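Local structure of NAD-dependent epimerase/dehydratase (Veillonella parvula DSM 2008, 3R6D) at residues A[76-81]-A[102-107]; A[147-152]-A[201-206]; A[153-158]-A[173-178]. The protein probably binds an NAD(P) cofactor on a Rossmann-type domain and may act as an epimerase or dehydratase, though its substrate is not established. All blocks are in the same frame, centred on the assembly; numbering follows the deposited sequence.

How the contacts relate
Read from the N terminus, the three contacts illustrate how a Rossmann-type sheet is assembled from loops of different length. Contact 1 closes first: strand 76-79 runs on through helix 85-96 and returns as strand 102-108 alongside it. The chain then passes through helices 117-125 and 129-144 into strand 148-158, which lies next to strand 102-108 and serves both remaining contacts. Contact 3 closes a short excursion, bringing 173-178 back to 153-158. It falls within the longer loop of contact 2, which ends when 201-206 pairs with 147-152. Contact 1 therefore precedes the other two in series, and none of the loops cross.

Contact 1: A[76-81]-A[102-107]; sequences VVFVGA and RVIGVS
Phe78 and Ile104 meet on one face of a parallel strand pair. With CG anti to the backbone N (chi1 180°), the Phe78 ring is carried along the neighbouring strand. From CB outward, CB and CG lie near Ile104 O, CD1 sits 3.5 Å from Ile104 O and 4.0 Å from Ile104 CG2, CE1 passes between Ile104 and Val106 CG2, and CZ ends against Val106 CG2 at 3.7 Å. With the ring cut back to an alanine, Ile104 CG2 and Val106 CG2 would probably lose their aromatic partner and a gap would open on this face. Further back, Val76 CG2 lies beside Arg102 CG, 3.7 Å away, the two side chains pointing the same way. On the face opposite Phe78 and Ile104, Val79 CG2 meets Val103 CG2 at 3.7 Å. Between these layers four backbone bonds set the parallel register; Val79 N to Ile104 O is 2.8 Å, and Ile104 N to Val77 O is 2.9 Å. The bent Arg102 chain turns its guanidinium away to Asn148 O and Glu198. The intervening helix 85-96 makes this a beta-alpha-beta crossover. Strand 8-11 borders 76-79, strand 148-158 borders 102-108, and helix 182-193 packs on the face bearing Phe78 and Ile104.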
loop_
_atom_site.group_PDB
_atom_site.type_symbol
_atom_site.label_atom_id
_atom_site.label_comp_id
_atom_site.label_asym_id
_atom_site.label_seq_id
_atom_site.Cartn_x
_atom_site.Cartn_y
_atom_site.Cartn_z
ATOM N N VAL A 76 -5.680 -9.654 7.139
ATOM C CA VAL A 76 -4.860 -9.039 6.118
ATOM C C VAL A 76 -4.274 -7.786 6.742
ATOM O O VAL A 76 -4.936 -7.137 7.597
ATOM C CB VAL A 76 -5.674 -8.732 4.829
ATOM C CG1 VAL A 76 -6.945 -7.862 5.092
ATOM C CG2 VAL A 76 -4.799 -8.072 3.760
ATOM N N VAL A 77 -3.034 -7.475 6.369
ATOM C CA VAL A 77 -2.365 -6.254 6.808
ATOM C C VAL A 77 -2.072 -5.394 5.585
ATOM O O VAL A 77 -1.547 -5.920 4.584
ATOM C CB VAL A 77 -1.070 -6.599 7.596
ATOM C CG1 VAL A 77 -0.297 -5.338 7.955
ATOM C CG2 VAL A 77 -1.445 -7.363 8.879
ATOM N N PHE A 78 -2.427 -4.114 5.653
ATOM C CA PHE A 78 -2.062 -3.158 4.624
ATOM C C PHE A 78 -0.890 -2.331 5.113
ATOM O O PHE A 78 -0.921 -1.808 6.233
ATOM C CB PHE A 78 -3.249 -2.259 4.302
ATOM C CG PHE A 78 -2.928 -1.223 3.235
ATOM C CD1 PHE A 78 -2.882 -1.584 1.899
ATOM C CD2 PHE A 78 -2.668 0.105 3.588
ATOM C CE1 PHE A 78 -2.564 -0.641 0.906
ATOM C CE2 PHE A 78 -2.403 1.073 2.609
ATOM C CZ PHE A 78 -2.354 0.700 1.256
ATOM N N VAL A 79 0.172 -2.238 4.304
ATOM C CA VAL A 79 1.364 -1.464 4.637
ATOM C C VAL A 79 1.407 -0.245 3.745
ATOM O O VAL A 79 1.714 -0.344 2.546
ATOM C CB VAL A 79 2.652 -2.309 4.507
ATOM C CG1 VAL A 79 3.871 -1.522 4.906
ATOM C CG2 VAL A 79 2.563 -3.563 5.341
ATOM N N GLY A 80 1.066 0.911 4.311
ATOM C CA GLY A 80 0.956 2.110 3.500
ATOM C C GLY A 80 2.265 2.660 2.969
ATOM O O GLY A 80 2.292 3.301 1.933
ATOM N N ALA A 81 3.343 2.426 3.685
ATOM C CA ALA A 81 4.656 2.892 3.260
ATOM C C ALA A 81 5.699 1.779 3.423
ATOM O O ALA A 81 5.806 1.123 4.474
ATOM C CB ALA A 81 5.034 4.148 4.063
ATOM N N ARG A 102 -1.298 -12.758 5.056
ATOM C CA ARG A 102 -1.691 -11.890 3.912
ATOM C C ARG A 102 -1.299 -10.437 4.120
ATOM O O ARG A 102 -1.701 -9.822 5.129
ATOM C CB ARG A 102 -3.189 -12.001 3.672
ATOM C CG ARG A 102 -3.652 -11.334 2.385
ATOM C CD ARG A 102 -3.396 -12.226 1.184
ATOM N NE ARG A 102 -3.837 -11.551 -0.054
ATOM C CZ ARG A 102 -3.096 -10.738 -0.823
ATOM N NH1 ARG A 102 -1.793 -10.548 -0.584
ATOM N NH2 ARG A 102 -3.679 -10.119 -1.839
ATOM N N VAL A 103 -0.491 -9.902 3.200
ATOM C CA VAL A 103 -0.036 -8.509 3.329
ATOM C C VAL A 103 -0.118 -7.830 1.965
ATOM O O VAL A 103 0.298 -8.402 0.955
ATOM C CB VAL A 103 1.363 -8.437 4.035
ATOM C CG1 VAL A 103 2.441 -9.161 3.265
ATOM C CG2 VAL A 103 1.735 -7.003 4.347
ATOM N N ILE A 104 -0.671 -6.611 1.931
ATOM C CA ILE A 104 -0.676 -5.778 0.735
ATOM C C ILE A 104 0.119 -4.527 1.080
ATOM O O ILE A 104 -0.191 -3.865 2.072
ATOM C CB ILE A 104 -2.128 -5.408 0.327
ATOM C CG1 ILE A 104 -2.917 -6.664 -0.042
ATOM C CG2 ILE A 104 -2.109 -4.408 -0.834
ATOM C CD1 ILE A 104 -4.422 -6.467 -0.075
ATOM N N GLY A 105 1.130 -4.197 0.281
ATOM C CA GLY A 105 2.001 -3.072 0.586
ATOM C C GLY A 105 2.188 -2.163 -0.613
ATOM O O GLY A 105 2.163 -2.627 -1.759
ATOM N N VAL A 106 2.412 -0.878 -0.354
ATOM C CA VAL A 106 2.633 0.121 -1.361
ATOM C C VAL A 106 4.105 0.430 -1.541
ATOM O O VAL A 106 4.772 0.818 -0.581
ATOM C CB VAL A 106 1.855 1.386 -0.986
ATOM C CG1 VAL A 106 2.335 2.556 -1.785
ATOM C CG2 VAL A 106 0.347 1.136 -1.208
ATOM N N SER A 107 4.578 0.314 -2.782
ATOM C CA SER A 107 5.940 0.656 -3.151
ATOM C C SER A 107 5.915 1.557 -4.362
ATOM O O SER A 107 4.861 2.031 -4.785
ATOM C CB SER A 107 6.694 -0.655 -3.387
ATOM O OG SER A 107 8.055 -0.452 -3.639
#

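Contact 2: A[147-152]-A[201-206]; sequences LNYTIL and FHRTSI
Arg203 lies athwart the Tyr149 ring where the chain turns into strand 204-209. The CA of Arg203 sits over the centre of the Tyr149 ring, 3.7 Å from its centroid and 8° off the normal, a CH-pi contact. At chi1 68°, Tyr149 CG lies between its own N and carbonyl carbon, which swings the ring across the turn. The Arg203 side chain then runs back past the ring, presenting one guanidinium face to Tyr149 CE2, while NH1 gives a hydrogen bond of 2.8 Å to Leu147 O close to the guanidinium plane. Next to it, Asn148 OD1 lies over the face of the His202 ring, 3.2 Å from His202 CD2, with amide and ring planes 36° apart. Thr150 OG1 donates to Phe201 O at 2.6 Å, in the carbonyl plane and on a lone pair.

A second layer positions these groups. Arg203 NH1 also reaches Ser145 O, and Thr150 OG1 accepts from Arg102 NH2, so that hydroxyl takes part in two hydrogen bonds. The parallel pairing begins where Thr204 N donates to Tyr149 O at 3.3 Å, an oxygen that Arg203 N reaches only weakly. Beyond the turn it becomes regular: Ile151 N bonds to Thr204 O at 2.9 Å, and Ile206 N to Ile151 O at 2.8 Å, nearly straight at N-H...O. Ile151 CG2 lies 3.7 Å from Ser205 OG.

Strand 148-158 is held between strands 102-108 and 204-209, the latter extending the parallel Rossmann-type sheet beyond it, with helix 129-144 packed against Tyr149 and Ile151, and helix 182-193 against Leu152 and Phe201.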
loop_
_atom_site.group_PDB
_atom_site.type_symbol
_atom_site.label_atom_id
_atom_site.label_comp_id
_atom_site.label_asym_id
_atom_site.label_seq_id
_atom_site.Cartn_x
_atom_site.Cartn_y
_atom_site.Cartn_z
ATOM N N LEU A 147 5.673 -14.507 3.230
ATOM C CA LEU A 147 4.316 -14.002 3.372
ATOM C C LEU A 147 3.590 -14.069 2.040
ATOM O O LEU A 147 4.218 -14.010 0.950
ATOM C CB LEU A 147 4.304 -12.547 3.886
ATOM C CG LEU A 147 4.931 -12.374 5.264
ATOM C CD1 LEU A 147 5.092 -10.914 5.617
ATOM C CD2 LEU A 147 4.097 -13.079 6.352
ATOM N N ASN A 148 2.262 -14.147 2.089
ATOM C CA ASN A 148 1.469 -14.041 0.898
ATOM C C ASN A 148 1.272 -12.549 0.586
ATOM O O ASN A 148 0.256 -11.936 0.964
ATOM C CB ASN A 148 0.135 -14.751 1.032
ATOM C CG ASN A 148 -0.681 -14.632 -0.227
ATOM O OD1 ASN A 148 -0.148 -14.207 -1.264
ATOM N ND2 ASN A 148 -1.978 -14.897 -0.149
ATOM N N TYR A 149 2.283 -11.958 -0.068
ATOM C CA TYR A 149 2.328 -10.527 -0.315
ATOM C C TYR A 149 1.737 -10.156 -1.652
ATOM O O TYR A 149 1.829 -10.914 -2.640
ATOM C CB TYR A 149 3.771 -9.991 -0.193
ATOM C CG TYR A 149 4.700 -10.465 -1.286
ATOM C CD1 TYR A 149 4.730 -9.808 -2.512
ATOM C CD2 TYR A 149 5.574 -11.546 -1.091
ATOM C CE1 TYR A 149 5.559 -10.212 -3.544
ATOM C CE2 TYR A 149 6.429 -11.967 -2.110
ATOM C CZ TYR A 149 6.410 -11.279 -3.332
ATOM O OH TYR A 149 7.245 -11.640 -4.385
ATOM N N THR A 150 1.198 -8.935 -1.696
ATOM C CA THR A 150 1.018 -8.242 -2.973
ATOM C C THR A 150 1.687 -6.883 -2.827
ATOM O O THR A 150 1.306 -6.105 -1.927
ATOM C CB THR A 150 -0.478 -7.992 -3.313
ATOM O OG1 THR A 150 -1.258 -9.179 -3.078
ATOM C CG2 THR A 150 -0.610 -7.518 -4.748
ATOM N N ILE A 151 2.678 -6.608 -3.669
ATOM C CA ILE A 151 3.279 -5.283 -3.720
ATOM C C ILE A 151 2.565 -4.512 -4.802
ATOM O O ILE A 151 2.367 -5.030 -5.910
ATOM C CB ILE A 151 4.791 -5.384 -3.972
ATOM C CG1 ILE A 151 5.489 -6.043 -2.750
ATOM C CG2 ILE A 151 5.363 -4.002 -4.316
ATOM C CD1 ILE A 151 6.903 -6.483 -3.052
ATOM N N LEU A 152 2.154 -3.269 -4.505
ATOM C CA LEU A 152 1.568 -2.373 -5.508
ATOM C C LEU A 152 2.603 -1.339 -5.868
ATOM O O LEU A 152 2.997 -0.522 -5.033
ATOM C CB LEU A 152 0.269 -1.725 -4.952
ATOM C CG LEU A 152 -0.802 -2.765 -4.543
ATOM C CD1 LEU A 152 -1.973 -1.988 -3.949
ATOM C CD2 LEU A 152 -1.213 -3.612 -5.706
ATOM N N PHE A 201 -2.616 -12.126 -7.313
ATOM C CA PHE A 201 -2.083 -11.284 -6.296
ATOM C C PHE A 201 -1.257 -12.043 -5.264
ATOM O O PHE A 201 -0.811 -11.488 -4.289
ATOM C CB PHE A 201 -3.242 -10.545 -5.628
ATOM C CG PHE A 201 -4.098 -9.821 -6.619
ATOM C CD1 PHE A 201 -3.545 -8.843 -7.447
ATOM C CD2 PHE A 201 -5.434 -10.184 -6.805
ATOM C CE1 PHE A 201 -4.294 -8.240 -8.417
ATOM C CE2 PHE A 201 -6.195 -9.574 -7.776
ATOM C CZ PHE A 201 -5.634 -8.595 -8.582
ATOM N N HIS A 202 -1.083 -13.348 -5.466
ATOM C CA HIS A 202 -0.394 -14.191 -4.509
ATOM C C HIS A 202 1.113 -14.106 -4.749
ATOM O O HIS A 202 1.623 -14.681 -5.715
ATOM C CB HIS A 202 -0.856 -15.646 -4.692
ATOM C CG HIS A 202 -0.402 -16.568 -3.602
ATOM N ND1 HIS A 202 0.855 -17.141 -3.553
ATOM C CD2 HIS A 202 -1.045 -16.992 -2.489
ATOM C CE1 HIS A 202 0.962 -17.869 -2.451
ATOM N NE2 HIS A 202 -0.183 -17.814 -1.799
ATOM N N ARG A 203 1.830 -13.410 -3.866
ATOM C CA ARG A 203 3.284 -13.228 -3.991
ATOM C C ARG A 203 3.614 -12.643 -5.351
ATOM O O ARG A 203 4.496 -13.133 -6.055
ATOM C CB ARG A 203 4.043 -14.518 -3.705
ATOM C CG ARG A 203 3.803 -14.990 -2.283
ATOM C CD ARG A 203 4.533 -16.293 -1.938
ATOM N NE ARG A 203 5.982 -16.251 -2.147
ATOM C CZ ARG A 203 6.887 -15.715 -1.316
ATOM N NH1 ARG A 203 6.514 -15.078 -0.220
ATOM N NH2 ARG A 203 8.195 -15.786 -1.603
ATOM N N THR A 204 2.976 -11.527 -5.667
ATOM C CA THR A 204 3.272 -10.809 -6.887
ATOM C C THR A 204 3.426 -9.306 -6.620
ATOM O O THR A 204 3.026 -8.799 -5.578
ATOM C CB THR A 204 2.187 -11.047 -7.943
ATOM O OG1 THR A 204 0.982 -10.508 -7.445
ATOM C CG2 THR A 204 2.010 -12.512 -8.267
ATOM N N SER A 205 4.024 -8.632 -7.588
ATOM C CA SER A 205 4.251 -7.203 -7.562
ATOM C C SER A 205 3.626 -6.603 -8.807
ATOM O O SER A 205 4.065 -6.880 -9.931
ATOM C CB SER A 205 5.732 -6.933 -7.581
ATOM O OG SER A 205 5.914 -5.528 -7.598
ATOM N N ILE A 206 2.585 -5.797 -8.597
ATOM C CA ILE A 206 1.700 -5.355 -9.676
ATOM C C ILE A 206 1.753 -3.824 -9.741
ATOM O O ILE A 206 1.560 -3.155 -8.724
ATOM C CB ILE A 206 0.244 -5.845 -9.386
ATOM C CG1 ILE A 206 0.191 -7.375 -9.221
ATOM C CG2 ILE A 206 -0.736 -5.421 -10.489
ATOM C CD1 ILE A 206 0.824 -8.175 -10.338
#

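Contact 3: A[153-158]-A[173-178]; sequences RLTWLY and AQFNDA
Thr155 OG1 supplies the direct hydrogen bond between 153-158 and 173-178, donating to Asp177 O at 2.9 Å. The donor is tilted 20° from the carbonyl plane. Because OG1 is anti to the backbone N (chi1 -173°), the hydroxyl faces the loop, and the methyl CG2 of Thr155 lies beside Phe175 CE2.

Van der Waals contact centres on that phenylalanine. Its CE2 approaches Thr155 CB at 3.6 Å, and the two side chains slant across one another. Phe115 adds an edge-to-face partner from outside. Two backbone oxygens are packed against as well: Phe175 CE1 lies 3.4 Å from Arg153 O, with the oxygen near the ring plane, and Trp156 CB rests 3.4 Å from Ala178 O, while the indole NE1 is bonded to Thr123.

Charge and water complete the account. The Arg153 and Phe175 side chains run alongside each other in opposed senses, the guanidinium and ring planes 71° apart, and NH1 comes within 3.9 Å of Phe175 CD1. A water bridges the segments, accepting from Arg153 NH1 at 2.9 Å and donating to Ala173 O at 2.8 Å. Arg153 also forms a salt bridge with Glu114 and bonds to Ser205 O, which restrains its guanidinium.

Here the irregular loop between strands 167-169 and 179-181 packs where strand 148-158 is interrupted near Thr155, probably an addition to the core Rossmann-type sheet.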
loop_
_atom_site.group_PDB
_atom_site.type_symbol
_atom_site.label_atom_id
_atom_site.label_comp_id
_atom_site.label_asym_id
_atom_site.label_seq_id
_atom_site.Cartn_x
_atom_site.Cartn_y
_atom_site.Cartn_z
ATOM N N ARG A 153 3.111 -1.408 -7.099
ATOM C CA ARG A 153 4.096 -0.452 -7.592
ATOM C C ARG A 153 3.386 0.770 -8.155
ATOM O O ARG A 153 2.804 0.695 -9.235
ATOM C CB ARG A 153 4.994 -1.083 -8.661
ATOM C CG ARG A 153 5.908 -2.176 -8.127
ATOM C CD ARG A 153 6.645 -2.894 -9.233
ATOM N NE ARG A 153 5.796 -3.841 -9.938
ATOM C CZ ARG A 153 5.505 -3.805 -11.242
ATOM N NH1 ARG A 153 5.850 -2.751 -12.000
ATOM N NH2 ARG A 153 4.814 -4.810 -11.790
ATOM N N LEU A 154 3.384 1.870 -7.396
ATOM C CA LEU A 154 2.607 3.047 -7.800
ATOM C C LEU A 154 3.458 4.002 -8.574
ATOM O O LEU A 154 4.592 4.292 -8.180
ATOM C CB LEU A 154 2.019 3.760 -6.585
ATOM C CG LEU A 154 1.213 2.873 -5.613
ATOM C CD1 LEU A 154 0.532 3.740 -4.573
ATOM C CD2 LEU A 154 0.166 2.025 -6.364
ATOM N N THR A 155 2.888 4.535 -9.667
ATOM C CA THR A 155 3.475 5.666 -10.368
ATOM C C THR A 155 3.121 6.970 -9.599
ATOM O O THR A 155 2.688 6.889 -8.453
ATOM C CB THR A 155 3.103 5.620 -11.834
ATOM O OG1 THR A 155 3.827 6.657 -12.521
ATOM C CG2 THR A 155 1.591 5.760 -12.075
ATOM N N TRP A 156 3.379 8.133 -10.198
ATOM C CA TRP A 156 3.318 9.392 -9.441
ATOM C C TRP A 156 1.891 9.748 -9.043
ATOM O O TRP A 156 0.999 9.733 -9.885
ATOM C CB TRP A 156 3.937 10.502 -10.307
ATOM C CG TRP A 156 5.454 10.385 -10.327
ATOM C CD1 TRP A 156 6.231 9.678 -11.218
ATOM C CD2 TRP A 156 6.340 10.903 -9.345
ATOM N NE1 TRP A 156 7.556 9.757 -10.857
ATOM C CE2 TRP A 156 7.647 10.498 -9.699
ATOM C CE3 TRP A 156 6.152 11.686 -8.193
ATOM C CZ2 TRP A 156 8.774 10.873 -8.943
ATOM C CZ3 TRP A 156 7.271 12.069 -7.447
ATOM C CH2 TRP A 156 8.572 11.673 -7.830
ATOM N N LEU A 157 1.696 10.074 -7.773
ATOM C CA LEU A 157 0.347 10.206 -7.215
ATOM C C LEU A 157 -0.197 11.628 -7.251
ATOM O O LEU A 157 0.537 12.601 -7.154
ATOM C CB LEU A 157 0.328 9.750 -5.766
ATOM C CG LEU A 157 0.648 8.277 -5.559
ATOM C CD1 LEU A 157 0.884 7.964 -4.066
ATOM C CD2 LEU A 157 -0.508 7.399 -6.095
ATOM N N TYR A 158 -1.515 11.741 -7.358
ATOM C CA TYR A 158 -2.197 13.006 -7.195
ATOM C C TYR A 158 -3.617 12.682 -6.702
ATOM O O TYR A 158 -4.014 11.513 -6.657
ATOM C CB TYR A 158 -2.159 13.812 -8.506
ATOM C CG TYR A 158 -3.012 13.270 -9.640
ATOM C CD1 TYR A 158 -4.193 13.913 -10.004
ATOM C CD2 TYR A 158 -2.650 12.112 -10.342
ATOM C CE1 TYR A 158 -4.979 13.444 -11.039
ATOM C CE2 TYR A 158 -3.436 11.626 -11.388
ATOM C CZ TYR A 158 -4.596 12.313 -11.749
ATOM O OH TYR A 158 -5.373 11.855 -12.804
ATOM N N ALA A 173 6.246 -6.252 -17.407
ATOM C CA ALA A 173 5.615 -5.478 -18.474
ATOM C C ALA A 173 6.105 -4.024 -18.453
ATOM O O ALA A 173 6.486 -3.478 -17.411
ATOM C CB ALA A 173 4.140 -5.530 -18.326
ATOM N N GLN A 174 6.114 -3.388 -19.614
ATOM C CA GLN A 174 6.355 -1.946 -19.686
ATOM C C GLN A 174 5.358 -1.233 -18.820
ATOM O O GLN A 174 4.179 -1.559 -18.837
ATOM C CB GLN A 174 6.086 -1.440 -21.097
ATOM C CG GLN A 174 6.938 -2.064 -22.140
ATOM C CD GLN A 174 6.610 -1.583 -23.510
ATOM O OE1 GLN A 174 6.367 -0.398 -23.724
ATOM N NE2 GLN A 174 6.644 -2.497 -24.464
ATOM N N PHE A 175 5.834 -0.246 -18.071
ATOM C CA PHE A 175 4.959 0.600 -17.246
ATOM C C PHE A 175 5.114 2.023 -17.785
ATOM O O PHE A 175 6.070 2.728 -17.453
ATOM C CB PHE A 175 5.412 0.508 -15.783
ATOM C CG PHE A 175 4.432 1.061 -14.761
ATOM C CD1 PHE A 175 4.325 0.447 -13.531
ATOM C CD2 PHE A 175 3.746 2.262 -14.930
ATOM C CE1 PHE A 175 3.492 0.918 -12.562
ATOM C CE2 PHE A 175 2.885 2.729 -13.929
ATOM C CZ PHE A 175 2.764 2.021 -12.734
ATOM N N ASN A 176 4.178 2.430 -18.640
ATOM C CA ASN A 176 4.310 3.704 -19.325
ATOM C C ASN A 176 3.467 4.825 -18.727
ATOM O O ASN A 176 3.582 5.988 -19.154
ATOM C CB ASN A 176 3.984 3.499 -20.804
ATOM C CG ASN A 176 4.987 2.590 -21.491
ATOM O OD1 ASN A 176 4.630 1.671 -22.256
ATOM N ND2 ASN A 176 6.227 2.832 -21.230
ATOM N N ASP A 177 2.645 4.510 -17.736
ATOM C CA ASP A 177 1.765 5.521 -17.142
ATOM C C ASP A 177 2.536 6.406 -16.166
ATOM O O ASP A 177 3.125 5.892 -15.191
ATOM C CB ASP A 177 0.592 4.862 -16.404
ATOM C CG ASP A 177 -0.304 4.062 -17.305
ATOM O OD1 ASP A 177 -0.336 4.276 -18.553
ATOM O OD2 ASP A 177 -1.012 3.160 -16.750
ATOM N N ALA A 178 2.483 7.726 -16.387
ATOM C CA ALA A 178 3.255 8.686 -15.617
ATOM C C ALA A 178 2.560 9.120 -14.341
ATOM O O ALA A 178 3.175 9.822 -13.522
ATOM C CB ALA A 178 3.589 9.905 -16.462
HETATM O O HOH W 1 5.927 -3.761 -14.712
#